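Putative uncharacterized protein (Campylobacter jejuni, PDB 5TPU) is of unknown function but belongs to the WxcM-like family of the cupin clan and forms a two-chain assembly with bound thymidine-5'-diphosphate. Local coordinates at residues Phe119-Ala122 / Ala123-Ile126; Leu86-Pro89 / Asp90-Leu93. The protein carries 3 engineered substitutions. All coordinates share one frame; numbering follows the deposited sequence.

In the fold
From the N terminus, contact 2 comes first: within 86-93 a type I turn, Arg88 to Ile91, joins strand 81-86 of the four-stranded sheet to strand 91-95 of the five-stranded sheet, so the chain passes from one sheet to the other. The chain then runs through strands 99-104 and 111-116 before contact 1, where residues 119-126 wind through a short 3-10 turn on the way to helix 129-135 and bring two tyrosines to thymidine-5'-diphosphate. The contacts follow in series, neither nested nor crossed. They lie on opposite sides of the chain's centre, their own centres about 24 Å apart, and each has a neighbour from the second subunit.

Contact 1: Phe119-Ala122 / Ala123-Ile126; sequences FYDA and AAYI. Engineered in segment 119-122: Ala122 (natural residue Glu). Engineered in segment 123-126: Ala123 (natural residue Lys), Ala124 (natural residue Glu). With TYD (thymidine-5'-diphosphate), chain E.
Asp121 OD1 accepts the amide N of Ala123 at 3.0 Å, an Asx turn in which the N-H comes from well above the carboxylate plane. With CG anti to the backbone N (chi1 171°), the short acid can curl over the amide of Ala123. The backbone O of Asp121 takes the N of Ala124 at 3.0 Å, and Ala122 O receives the N of Tyr125 at 3.3 Å along a fairly straight N-H (165°). These two i-to-i+3 bonds are those of 3-10 geometry. Ala122, Ala123 and Ala124 are engineered; the methyl of Ala123 lies beside Asp121 OD1 and that of Ala124 beside Asp121 O.

In this cupin-clan protein the turn follows strand 111-116 and presents two tyrosines to thymidine-5'-diphosphate. Tyr125 OH donates to the phosphate oxygen O2A over a very short 2.5 Å. Arg39, Arg52 and Arg127 of the same chain, and Arg21 of the second subunit, also hydrogen-bond the ligand, and their positive charge probably helps to balance the diphosphate. A phenol at Tyr125 is long enough to reach the phosphate while its ring packs against His55 and His57.

Tyr120 lies with one face over the thymine base, its CD1 coming to 3.3 Å from the ligand's C4, and its OH reaches the sugar at C2'. The ring therefore touches both base and sugar. On the opposite face sits the amide N of Ala122, near the rim. The side chains of Tyr120 and Tyr125 cross at about a right angle, their CE1 atoms 3.6 Å apart, with Tyr125 OH in the plane of the Tyr120 ring at its edge. Asp121 O meets the Tyr125 ring edge near CD1, also in plane.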
# COMPACT_ATOMS: atom_id res chain seq x y z
N PHE A 119 3.29 -8.74 -11.67
CA PHE A 119 1.86 -8.73 -11.85
C PHE A 119 1.22 -10.03 -11.37
O PHE A 119 1.90 -11.03 -11.28
CB PHE A 119 1.56 -8.53 -13.32
CG PHE A 119 2.08 -7.23 -13.87
CD1 PHE A 119 1.38 -6.06 -13.66
CD2 PHE A 119 3.24 -7.20 -14.63
CE1 PHE A 119 1.87 -4.86 -14.16
CE2 PHE A 119 3.71 -6.01 -15.16
CZ PHE A 119 3.02 -4.84 -14.94
N TYR A 120 -0.07 -10.00 -11.03
CA TYR A 120 -0.78 -11.18 -10.53
C TYR A 120 -0.83 -12.25 -11.60
O TYR A 120 -1.07 -11.92 -12.76
CB TYR A 120 -2.23 -10.86 -10.19
CG TYR A 120 -3.06 -12.09 -9.85
CD1 TYR A 120 -2.85 -12.79 -8.68
CD2 TYR A 120 -4.06 -12.54 -10.70
CE1 TYR A 120 -3.59 -13.93 -8.36
CE2 TYR A 120 -4.81 -13.66 -10.41
CZ TYR A 120 -4.57 -14.37 -9.25
OH TYR A 120 -5.33 -15.50 -8.94
N ASP A 121 -0.66 -13.51 -11.19
CA ASP A 121 -0.70 -14.65 -12.11
C ASP A 121 -1.02 -15.93 -11.31
O ASP A 121 -0.19 -16.43 -10.52
CB ASP A 121 0.62 -14.72 -12.90
CG ASP A 121 0.76 -16.01 -13.72
OD1 ASP A 121 -0.26 -16.68 -14.01
OD2 ASP A 121 1.92 -16.35 -14.04
N ALA A 122 -2.24 -16.43 -11.48
CA ALA A 122 -2.72 -17.58 -10.70
C ALA A 122 -1.85 -18.80 -10.97
O ALA A 122 -1.78 -19.68 -10.13
CB ALA A 122 -4.19 -17.91 -10.97
N ALA A 123 -1.19 -18.83 -12.12
CA ALA A 123 -0.41 -20.01 -12.52
C ALA A 123 0.91 -20.10 -11.77
O ALA A 123 1.49 -21.18 -11.65
CB ALA A 123 -0.14 -19.98 -14.03
N ALA A 124 1.36 -18.95 -11.25
CA ALA A 124 2.54 -18.88 -10.42
C ALA A 124 2.33 -19.37 -9.00
O ALA A 124 3.28 -19.50 -8.25
CB ALA A 124 3.05 -17.46 -10.43
N TYR A 125 1.11 -19.69 -8.58
CA TYR A 125 0.97 -20.22 -7.23
C TYR A 125 1.33 -21.69 -7.24
O TYR A 125 0.76 -22.47 -7.97
CB TYR A 125 -0.44 -20.09 -6.69
CG TYR A 125 -0.89 -18.71 -6.30
CD1 TYR A 125 -0.99 -17.67 -7.23
CD2 TYR A 125 -1.32 -18.46 -5.00
CE1 TYR A 125 -1.48 -16.42 -6.86
CE2 TYR A 125 -1.78 -17.21 -4.61
CZ TYR A 125 -1.86 -16.19 -5.54
OH TYR A 125 -2.35 -14.98 -5.12
N ILE A 126 2.25 -22.08 -6.38
CA ILE A 126 2.52 -23.48 -6.18
C ILE A 126 1.86 -23.94 -4.88
O ILE A 126 2.32 -23.65 -3.79
CB ILE A 126 4.05 -23.72 -6.06
CG1 ILE A 126 4.81 -23.14 -7.26
CG2 ILE A 126 4.37 -25.19 -5.80
CD1 ILE A 126 6.24 -22.80 -6.93
PA TYD E . -5.02 -15.37 -2.74
O1A TYD E . -5.53 -15.59 -1.34
O2A TYD E . -3.69 -14.81 -3.05
O3A TYD E . -5.12 -16.67 -3.67
PB TYD E . -6.03 -17.98 -3.41
O1B TYD E . -6.15 -18.50 -4.86
O2B TYD E . -7.34 -17.46 -2.90
O3B TYD E . -5.25 -18.78 -2.42
O5' TYD E . -5.89 -14.22 -3.35
C5' TYD E . -7.26 -14.05 -2.97
C4' TYD E . -8.07 -13.75 -4.20
O4' TYD E . -7.61 -12.60 -4.92
C3' TYD E . -7.99 -14.89 -5.17
O3' TYD E . -9.35 -15.14 -5.55
C2' TYD E . -7.00 -14.42 -6.25
C1' TYD E . -7.20 -12.93 -6.20
N1 TYD E . -6.05 -12.09 -6.38
C2 TYD E . -6.10 -11.08 -7.37
O2 TYD E . -7.13 -10.94 -8.08
N3 TYD E . -5.04 -10.27 -7.56
C4 TYD E . -3.92 -10.36 -6.80
O4 TYD E . -2.98 -9.57 -7.00
C5 TYD E . -3.88 -11.39 -5.75
C5M TYD E . -2.70 -11.57 -4.86
C6 TYD E . -4.98 -12.21 -5.57

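Contact 2: Leu86-Pro89 / Asp90-Leu93; sequences LNRP and DIGL
Arg88 lays its aliphatic CG and CD against the end of Ile91, with CD 3.6 Å from Ile91 CD1. Its guanidinium continues past this methylene contact to Asp90, which it grips side-on. Arg88 NE gives a nearly straight bond to Asp90 OD2 at 2.7 Å. A second bond, from Arg88 NH1 to Asp90 OD1, measures 3.1 Å. Both oxygens use their syn lone pairs, and the two planes are only 10° apart, so the paired bonds fix the rotation of both groups. Chi3 of Arg88 (-54°) bends the chain, turning NE toward the acid. A long, partly apolar base suits a place that asks for both contacts.

Beside the salt bridge, Ile91 N makes a weak bond of 3.4 Å to Arg88 O, closing a type I turn. Proline fits the second position of such a turn, its ring restricting phi to the negative range the position needs (here -83°); the backbone O of Pro89 is hydrogen-bonded to the OH of Tyr42 of the second subunit. A water donates to both Arg88 O and Ile91 O, bridging the two chain arms. Further in, buried Leu86 and Leu93 meet at about a right angle, CD2 of Leu86 lying 4.0 Å from CB of Leu93, with Ile73 touching both. Apolar leucines suit this interior between the sheets, and the whole is a beta turn joining strands of two different sheets in a cupin-clan fold.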
# COMPACT_ATOMS: atom_id res chain seq x y z
N LEU A 86 3.41 -10.26 12.40
CA LEU A 86 3.37 -8.86 11.96
C LEU A 86 2.26 -8.14 12.74
O LEU A 86 1.12 -8.62 12.82
CB LEU A 86 3.04 -8.80 10.49
CG LEU A 86 3.95 -9.52 9.49
CD1 LEU A 86 3.56 -9.06 8.08
CD2 LEU A 86 5.40 -9.18 9.76
N ASN A 87 2.60 -7.03 13.37
CA ASN A 87 1.63 -6.39 14.27
C ASN A 87 1.75 -4.89 14.37
O ASN A 87 1.15 -4.24 15.24
CB ASN A 87 1.59 -7.08 15.63
CG ASN A 87 2.88 -6.98 16.43
OD1 ASN A 87 2.99 -7.52 17.56
ND2 ASN A 87 3.85 -6.31 15.88
N ARG A 88 2.51 -4.34 13.44
CA ARG A 88 2.68 -2.92 13.38
C ARG A 88 2.95 -2.39 11.98
O ARG A 88 3.59 -3.07 11.17
CB ARG A 88 3.76 -2.50 14.40
CG ARG A 88 5.10 -3.23 14.33
CD ARG A 88 5.96 -2.89 15.54
NE ARG A 88 6.06 -1.43 15.61
CZ ARG A 88 5.97 -0.70 16.71
NH1 ARG A 88 6.01 0.61 16.60
NH2 ARG A 88 5.86 -1.28 17.90
N PRO A 89 2.52 -1.15 11.68
CA PRO A 89 2.61 -0.68 10.30
C PRO A 89 3.95 -0.13 9.90
O PRO A 89 4.11 0.29 8.76
CB PRO A 89 1.56 0.42 10.22
CG PRO A 89 1.35 0.87 11.59
CD PRO A 89 1.76 -0.21 12.53
N ASP A 90 4.90 -0.09 10.81
CA ASP A 90 6.21 0.41 10.48
C ASP A 90 7.20 -0.73 10.37
O ASP A 90 8.39 -0.48 10.36
CB ASP A 90 6.69 1.43 11.52
CG ASP A 90 6.67 0.88 12.94
OD1 ASP A 90 6.79 1.70 13.86
OD2 ASP A 90 6.44 -0.33 13.16
N ILE A 91 6.70 -1.96 10.26
CA ILE A 91 7.53 -3.10 9.96
C ILE A 91 7.05 -3.76 8.68
O ILE A 91 5.85 -3.92 8.45
CB ILE A 91 7.56 -4.11 11.10
CG1 ILE A 91 8.37 -3.50 12.25
CG2 ILE A 91 8.25 -5.41 10.66
CD1 ILE A 91 8.44 -4.38 13.47
N GLY A 92 8.02 -4.08 7.84
CA GLY A 92 7.77 -4.69 6.54
C GLY A 92 8.45 -6.03 6.55
O GLY A 92 9.53 -6.15 7.09
N LEU A 93 7.82 -7.05 6.00
CA LEU A 93 8.46 -8.36 5.85
C LEU A 93 8.77 -8.61 4.39
O LEU A 93 7.88 -8.67 3.56
CB LEU A 93 7.59 -9.47 6.43
CG LEU A 93 8.04 -10.91 6.13
CD1 LEU A 93 9.41 -11.15 6.72
CD2 LEU A 93 7.06 -11.93 6.63
O HOH W 1 3.93 -5.22 9.63